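Local atomic coordinates of CD180 antigen (Mus musculus, PDB entry 3T6Q), a protein that may cooperate with MD-1 and TLR4 to mediate innate immune responses of B cells to bacterial lipopolysaccharide, leading to NF-kappa-B activation. Residues L437-E442 and N459-G464; E387-K392 and T410-K415. All coordinates share one frame; numbering follows the deposited sequence. Where two conformers were deposited one is given.

Interaction 1 of 2, residues L437-E442 and N459-G464; sequences LDISSE and NHFPKG
Asp438 OD2, against which Pro462 CD rests at 3.5 Å, is gripped by two donors from Ser440. Ser440 OG reaches it at 2.8 Å on the syn side, and Ser440 N, at 3.0 Å, comes from well above the carboxylate plane; both lie over the same face of it. This Asx turn opens the type I turn Asp438–Ser441 and holds the carboxylate against Pro462, whose side chain crosses that of Asp438 at about a right angle. Ser440 CB and OG also lie against CD and CG of that proline.

Further back, Leu437 N gives a bond of 2.9 Å to Asn459 OD1, lying in the plane of the amide carbonyl. With CG beside its own backbone N (chi1 -70°), the Asn459 amide turns OD1 to Leu437, while ND2 is bonded to Leu432 O and Leu456 O; the buried amide is thus held at both ends. Between these two grips the backbones are bridged: Ile439 N donates to His460 O over 3.2 Å in a straight bond. The His460 ring has Asp438 CA over one face. Ile439 CB stands over one face of the Phe461 ring, 3.8 Å from its centroid, while its CG2 presses on CZ at 3.4 Å. A consensus asparagine stitching its own turn to the preceding one, with apolar residues beneath, is the signature of a leucine-rich-repeat solenoid.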
loop_
_atom_site.group_PDB
_atom_site.type_symbol
_atom_site.label_atom_id
_atom_site.label_comp_id
_atom_site.label_asym_id
_atom_site.label_seq_id
_atom_site.Cartn_x
_atom_site.Cartn_y
_atom_site.Cartn_z
ATOM N N LEU A 437 -11.782 24.171 48.585
ATOM C CA LEU A 437 -12.703 24.875 49.479
ATOM C C LEU A 437 -12.603 24.259 50.863
ATOM O O LEU A 437 -12.202 23.111 51.001
ATOM C CB LEU A 437 -14.153 24.732 49.005
ATOM C CG LEU A 437 -14.499 25.522 47.750
ATOM C CD1 LEU A 437 -15.766 24.902 47.202
ATOM C CD2 LEU A 437 -14.693 26.994 48.061
ATOM N N ASP A 438 -13.001 25.028 51.872
ATOM C CA ASP A 438 -13.073 24.512 53.237
ATOM C C ASP A 438 -14.504 23.997 53.419
ATOM O O ASP A 438 -15.473 24.759 53.497
ATOM C CB ASP A 438 -12.760 25.616 54.234
ATOM C CG ASP A 438 -12.995 25.197 55.689
ATOM O OD1 ASP A 438 -12.894 26.081 56.552
ATOM O OD2 ASP A 438 -13.274 24.017 55.987
ATOM N N ILE A 439 -14.622 22.690 53.483
ATOM C CA ILE A 439 -15.943 22.071 53.428
ATOM C C ILE A 439 -16.578 22.041 54.812
ATOM O O ILE A 439 -17.653 21.441 55.001
ATOM C CB ILE A 439 -15.856 20.647 52.844
ATOM C CG1 ILE A 439 -15.121 20.658 51.501
ATOM C CG2 ILE A 439 -17.244 20.050 52.630
ATOM C CD1 ILE A 439 -15.756 21.617 50.499
ATOM N N SER A 440 -15.948 22.679 55.795
ATOM C CA SER A 440 -16.573 22.691 57.130
ATOM C C SER A 440 -17.544 23.882 57.307
ATOM O O SER A 440 -18.366 23.870 58.245
ATOM C CB SER A 440 -15.505 22.703 58.231
ATOM O OG SER A 440 -14.881 23.975 58.262
ATOM N N SER A 441 -17.447 24.906 56.427
ATOM C CA SER A 441 -18.294 26.110 56.526
ATOM C C SER A 441 -19.788 25.762 56.365
ATOM O O SER A 441 -20.180 25.199 55.350
ATOM C CB SER A 441 -17.913 27.117 55.460
ATOM O OG SER A 441 -18.850 28.197 55.509
ATOM N N GLU A 442 -20.613 26.097 57.364
ATOM C CA GLU A 442 -22.016 25.632 57.410
ATOM C C GLU A 442 -22.863 26.245 56.300
ATOM O O GLU A 442 -23.827 25.629 55.849
ATOM C CB GLU A 442 -22.686 25.984 58.751
ATOM C CG GLU A 442 -22.025 25.402 59.973
ATOM C CD GLU A 442 -22.742 25.846 61.231
ATOM O OE1 GLU A 442 -23.919 25.458 61.401
ATOM O OE2 GLU A 442 -22.138 26.597 62.029
ATOM N N ASN A 459 -10.628 18.188 48.124
ATOM C CA ASN A 459 -10.832 19.355 48.976
ATOM C C ASN A 459 -10.381 18.986 50.405
ATOM O O ASN A 459 -9.746 17.938 50.577
ATOM C CB ASN A 459 -12.278 19.826 48.950
ATOM C CG ASN A 459 -12.649 20.432 47.606
ATOM O OD1 ASN A 459 -12.564 21.635 47.428
ATOM N ND2 ASN A 459 -12.995 19.584 46.645
ATOM N N HIS A 460 -10.731 19.803 51.408
ATOM C CA HIS A 460 -10.217 19.581 52.790
ATOM C C HIS A 460 -11.120 19.992 53.912
ATOM O O HIS A 460 -12.001 20.866 53.766
ATOM C CB HIS A 460 -8.868 20.267 52.982
ATOM C CG HIS A 460 -8.968 21.773 53.077
ATOM N ND1 HIS A 460 -8.987 22.434 54.268
ATOM C CD2 HIS A 460 -9.067 22.750 52.079
ATOM C CE1 HIS A 460 -9.096 23.758 54.042
ATOM N NE2 HIS A 460 -9.135 23.954 52.701
ATOM N N PHE A 461 -10.887 19.360 55.065
ATOM C CA PHE A 461 -11.560 19.729 56.286
ATOM C C PHE A 461 -10.476 20.109 57.290
ATOM O O PHE A 461 -9.375 19.538 57.251
ATOM C CB PHE A 461 -12.376 18.554 56.834
ATOM C CG PHE A 461 -13.620 18.241 56.044
ATOM C CD1 PHE A 461 -14.870 18.671 56.477
ATOM C CD2 PHE A 461 -13.541 17.500 54.872
ATOM C CE1 PHE A 461 -16.016 18.357 55.742
ATOM C CE2 PHE A 461 -14.671 17.191 54.135
ATOM C CZ PHE A 461 -15.912 17.625 54.567
ATOM N N PRO A 462 -10.789 21.048 58.200
ATOM C CA PRO A 462 -9.795 21.412 59.216
ATOM C C PRO A 462 -9.323 20.151 59.965
ATOM O O PRO A 462 -10.156 19.387 60.457
ATOM C CB PRO A 462 -10.574 22.354 60.151
ATOM C CG PRO A 462 -11.681 22.896 59.314
ATOM C CD PRO A 462 -12.057 21.794 58.367
ATOM N N LYS A 463 -8.008 19.915 59.977
ATOM C CA LYS A 463 -7.392 18.766 60.698
ATOM C C LYS A 463 -7.825 17.370 60.218
ATOM O O LYS A 463 -7.778 16.407 60.995
ATOM C CB LYS A 463 -7.668 18.871 62.201
ATOM C CG LYS A 463 -7.280 20.196 62.829
ATOM C CD LYS A 463 -5.819 20.506 62.579
ATOM C CE LYS A 463 -5.246 21.237 63.768
ATOM N NZ LYS A 463 -3.950 21.822 63.367
ATOM N N GLY A 464 -8.273 17.274 58.957
ATOM C CA GLY A 464 -8.709 15.997 58.349
ATOM C C GLY A 464 -9.915 15.377 59.030
ATOM O O GLY A 464 -10.109 14.162 58.960
#

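Interaction 2 of 2, residues E387-K392 and T410-K415; sequences EPLSLK and TRLKVK
The Arg411 guanidinium has Pro388 CG over one face, 3.3 Å from NH2 and set toward the rim of the group, and the amine of Lys413 lies in plane at its edge. The two side chains of Pro388 and Arg411 run side by side in the same direction. Arg411 CG is anti to the backbone N (chi1 168°), and bends at chi2 and chi3 bring the guanidinium over the proline. Arg411 was modelled in two conformers, so this packing, and more so the approach to Lys413, describes one of them and is doubtful in detail. Lys413 also lays its CE along Pro388 CB at 3.9 Å.

Beneath these groups the backbones pair in parallel. Arg411 O receives Leu389 N at 3.0 Å, Leu389 O receives Lys413 N at 2.8 Å, and Lys413 O receives Leu391 N at 3.0 Å. Three CA-H...O contacts, from Pro388, Leu412 and Ser390, go to these same carbonyls. A water continues the pattern, donating to Leu391 O and accepting from Lys415 N.

Leu389 and Leu412 share the buried face. Leu412 CD2 approaches Leu389 CB, and CD1 meets Leu391 CD1 at 4.1 Å, the latter two side chains crossing at a slant. Thr410 CG2, anti to its backbone N, packs against Leu389 CG at 3.7 Å. This position leaves OG1 to join Asn386 N and Leu383 O, taking the part usually played by the consensus asparagine. On the other face Ser390 OG lies against Lys413 CB. Short parallel strands following the main repeat strands, with leucines turned inward, are a leucine-rich-repeat pattern, here pairing repeats 13 and 14.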
loop_
_atom_site.group_PDB
_atom_site.type_symbol
_atom_site.label_atom_id
_atom_site.label_comp_id
_atom_site.label_asym_id
_atom_site.label_seq_id
_atom_site.Cartn_x
_atom_site.Cartn_y
_atom_site.Cartn_z
ATOM N N GLU A 387 -8.035 29.614 36.419
ATOM C CA GLU A 387 -7.275 30.212 37.511
ATOM C C GLU A 387 -8.273 30.638 38.594
ATOM O O GLU A 387 -9.490 30.431 38.445
ATOM C CB GLU A 387 -6.402 31.380 36.997
ATOM C CG GLU A 387 -5.222 30.869 36.198
ATOM C CD GLU A 387 -4.198 30.187 37.079
ATOM O OE1 GLU A 387 -3.944 29.007 36.887
ATOM O OE2 GLU A 387 -3.654 30.830 37.983
ATOM N N PRO A 388 -7.779 31.191 39.700
ATOM C CA PRO A 388 -8.685 31.433 40.833
ATOM C C PRO A 388 -9.863 32.371 40.571
ATOM O O PRO A 388 -9.730 33.463 40.033
ATOM C CB PRO A 388 -7.728 31.956 41.931
ATOM C CG PRO A 388 -6.425 31.322 41.587
ATOM C CD PRO A 388 -6.370 31.460 40.087
ATOM N N LEU A 389 -11.054 31.888 40.930
ATOM C CA LEU A 389 -12.250 32.685 40.883
ATOM C C LEU A 389 -12.672 32.991 42.327
ATOM O O LEU A 389 -12.763 32.071 43.178
ATOM C CB LEU A 389 -13.387 31.890 40.184
ATOM C CG LEU A 389 -13.033 31.310 38.802
ATOM C CD1 LEU A 389 -14.245 30.557 38.230
ATOM C CD2 LEU A 389 -12.611 32.438 37.823
ATOM N N SER A 390 -12.943 34.259 42.594
ATOM C CA SER A 390 -13.473 34.670 43.905
ATOM C C SER A 390 -14.975 34.754 43.751
ATOM O O SER A 390 -15.463 35.427 42.836
ATOM C CB SER A 390 -12.905 36.036 44.270
ATOM O OG SER A 390 -11.489 35.966 44.349
ATOM N N LEU A 391 -15.697 34.066 44.622
ATOM C CA LEU A 391 -17.166 34.055 44.562
ATOM C C LEU A 391 -17.740 34.673 45.842
ATOM O O LEU A 391 -17.420 34.226 46.952
ATOM C CB LEU A 391 -17.719 32.631 44.377
ATOM C CG LEU A 391 -17.064 31.697 43.363
ATOM C CD1 LEU A 391 -17.733 30.331 43.421
ATOM C CD2 LEU A 391 -17.175 32.268 41.960
ATOM N N LYS A 392 -18.576 35.694 45.681
ATOM C CA LYS A 392 -19.352 36.228 46.808
ATOM C C LYS A 392 -20.722 35.502 46.916
ATOM O O LYS A 392 -21.044 34.655 46.093
ATOM C CB LYS A 392 -19.522 37.736 46.675
ATOM C CG LYS A 392 -18.208 38.531 46.717
ATOM C CD LYS A 392 -18.390 39.934 46.138
ATOM C CE LYS A 392 -17.058 40.594 45.752
ATOM N NZ LYS A 392 -16.130 40.745 46.913
ATOM N N THR A 410 -10.518 24.283 39.436
ATOM C CA THR A 410 -10.453 25.715 39.437
ATOM C C THR A 410 -10.529 26.121 40.913
ATOM O O THR A 410 -11.556 25.856 41.566
ATOM C CB THR A 410 -11.656 26.311 38.650
ATOM O OG1 THR A 410 -11.482 26.011 37.249
ATOM C CG2 THR A 410 -11.735 27.825 38.876
ATOM N N ARG A 411 -9.486 26.794 41.408
ATOM C CA ARG A 411 -9.441 27.249 42.809
ATOM C C ARG A 411 -10.543 28.291 43.088
ATOM O O ARG A 411 -10.707 29.255 42.323
ATOM C CB ARG A 411 -8.040 27.809 43.135
ATOM C CG ARG A 411 -7.926 28.568 44.457
ATOM C CD ARG A 411 -6.518 28.434 45.082
ATOM N NE ARG A 411 -5.509 28.180 44.056
ATOM C CZ ARG A 411 -4.620 29.070 43.629
ATOM N NH1 ARG A 411 -3.770 28.743 42.667
ATOM N NH2 ARG A 411 -4.576 30.279 44.165
ATOM N N LEU A 412 -11.306 28.111 44.163
ATOM C CA LEU A 412 -12.348 29.069 44.460
ATOM C C LEU A 412 -12.015 29.790 45.779
ATOM O O LEU A 412 -11.572 29.164 46.754
ATOM C CB LEU A 412 -13.733 28.390 44.545
ATOM C CG LEU A 412 -14.136 27.546 43.327
ATOM C CD1 LEU A 412 -15.465 26.889 43.676
ATOM C CD2 LEU A 412 -14.281 28.414 42.070
ATOM N N LYS A 413 -12.186 31.098 45.791
ATOM C CA LYS A 413 -11.908 31.884 46.998
ATOM C C LYS A 413 -13.223 32.392 47.466
ATOM O O LYS A 413 -13.857 33.178 46.767
ATOM C CB LYS A 413 -11.053 33.117 46.688
ATOM C CG LYS A 413 -9.835 32.861 45.851
ATOM C CD LYS A 413 -8.933 31.855 46.495
ATOM C CE LYS A 413 -7.581 31.991 45.811
ATOM N NZ LYS A 413 -6.473 31.318 46.560
ATOM N N VAL A 414 -13.634 31.971 48.654
ATOM C CA VAL A 414 -14.953 32.326 49.164
ATOM C C VAL A 414 -14.726 32.803 50.590
ATOM O O VAL A 414 -14.162 32.059 51.408
ATOM C CB VAL A 414 -15.890 31.085 49.153
ATOM C CG1 VAL A 414 -17.245 31.453 49.733
ATOM C CG2 VAL A 414 -16.059 30.551 47.722
ATOM N N LYS A 415 -15.120 34.032 50.885
ATOM C CA LYS A 415 -14.998 34.585 52.234
ATOM C C LYS A 415 -15.788 33.767 53.252
ATOM O O LYS A 415 -16.774 33.128 52.892
ATOM C CB LYS A 415 -15.524 36.013 52.224
ATOM C CG LYS A 415 -14.521 37.026 51.715
ATOM C CD LYS A 415 -15.057 38.433 51.973
ATOM C CE LYS A 415 -13.916 39.422 52.043
ATOM N NZ LYS A 415 -14.124 40.347 53.184
HETATM O O HOH W 1 -16.406 35.512 49.058
#

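In the fold
The two interactions join successive coils of one solenoid: interaction 2 couples repeats 13 and 14, interaction 1 repeats 15 and 16, and their centres are 15 Å apart. They meet directly through apolar packing, where Leu437 CD2 packs on Val414 CG2 at 3.8 Å and on Leu412 CB at 3.9 Å, linking repeat 15 to repeat 14. Ser435 adds polar links, its OG to Thr410 O and its backbone to Leu412. Neither contact is touched by another protein chain of the assembly. Sugars of N-linked glycans lie farther off, not in contact: the side chain of Thr410 is about 8 Å from a bound NAG, and the side chain of Asn459 is about 11 Å from a bound NAG.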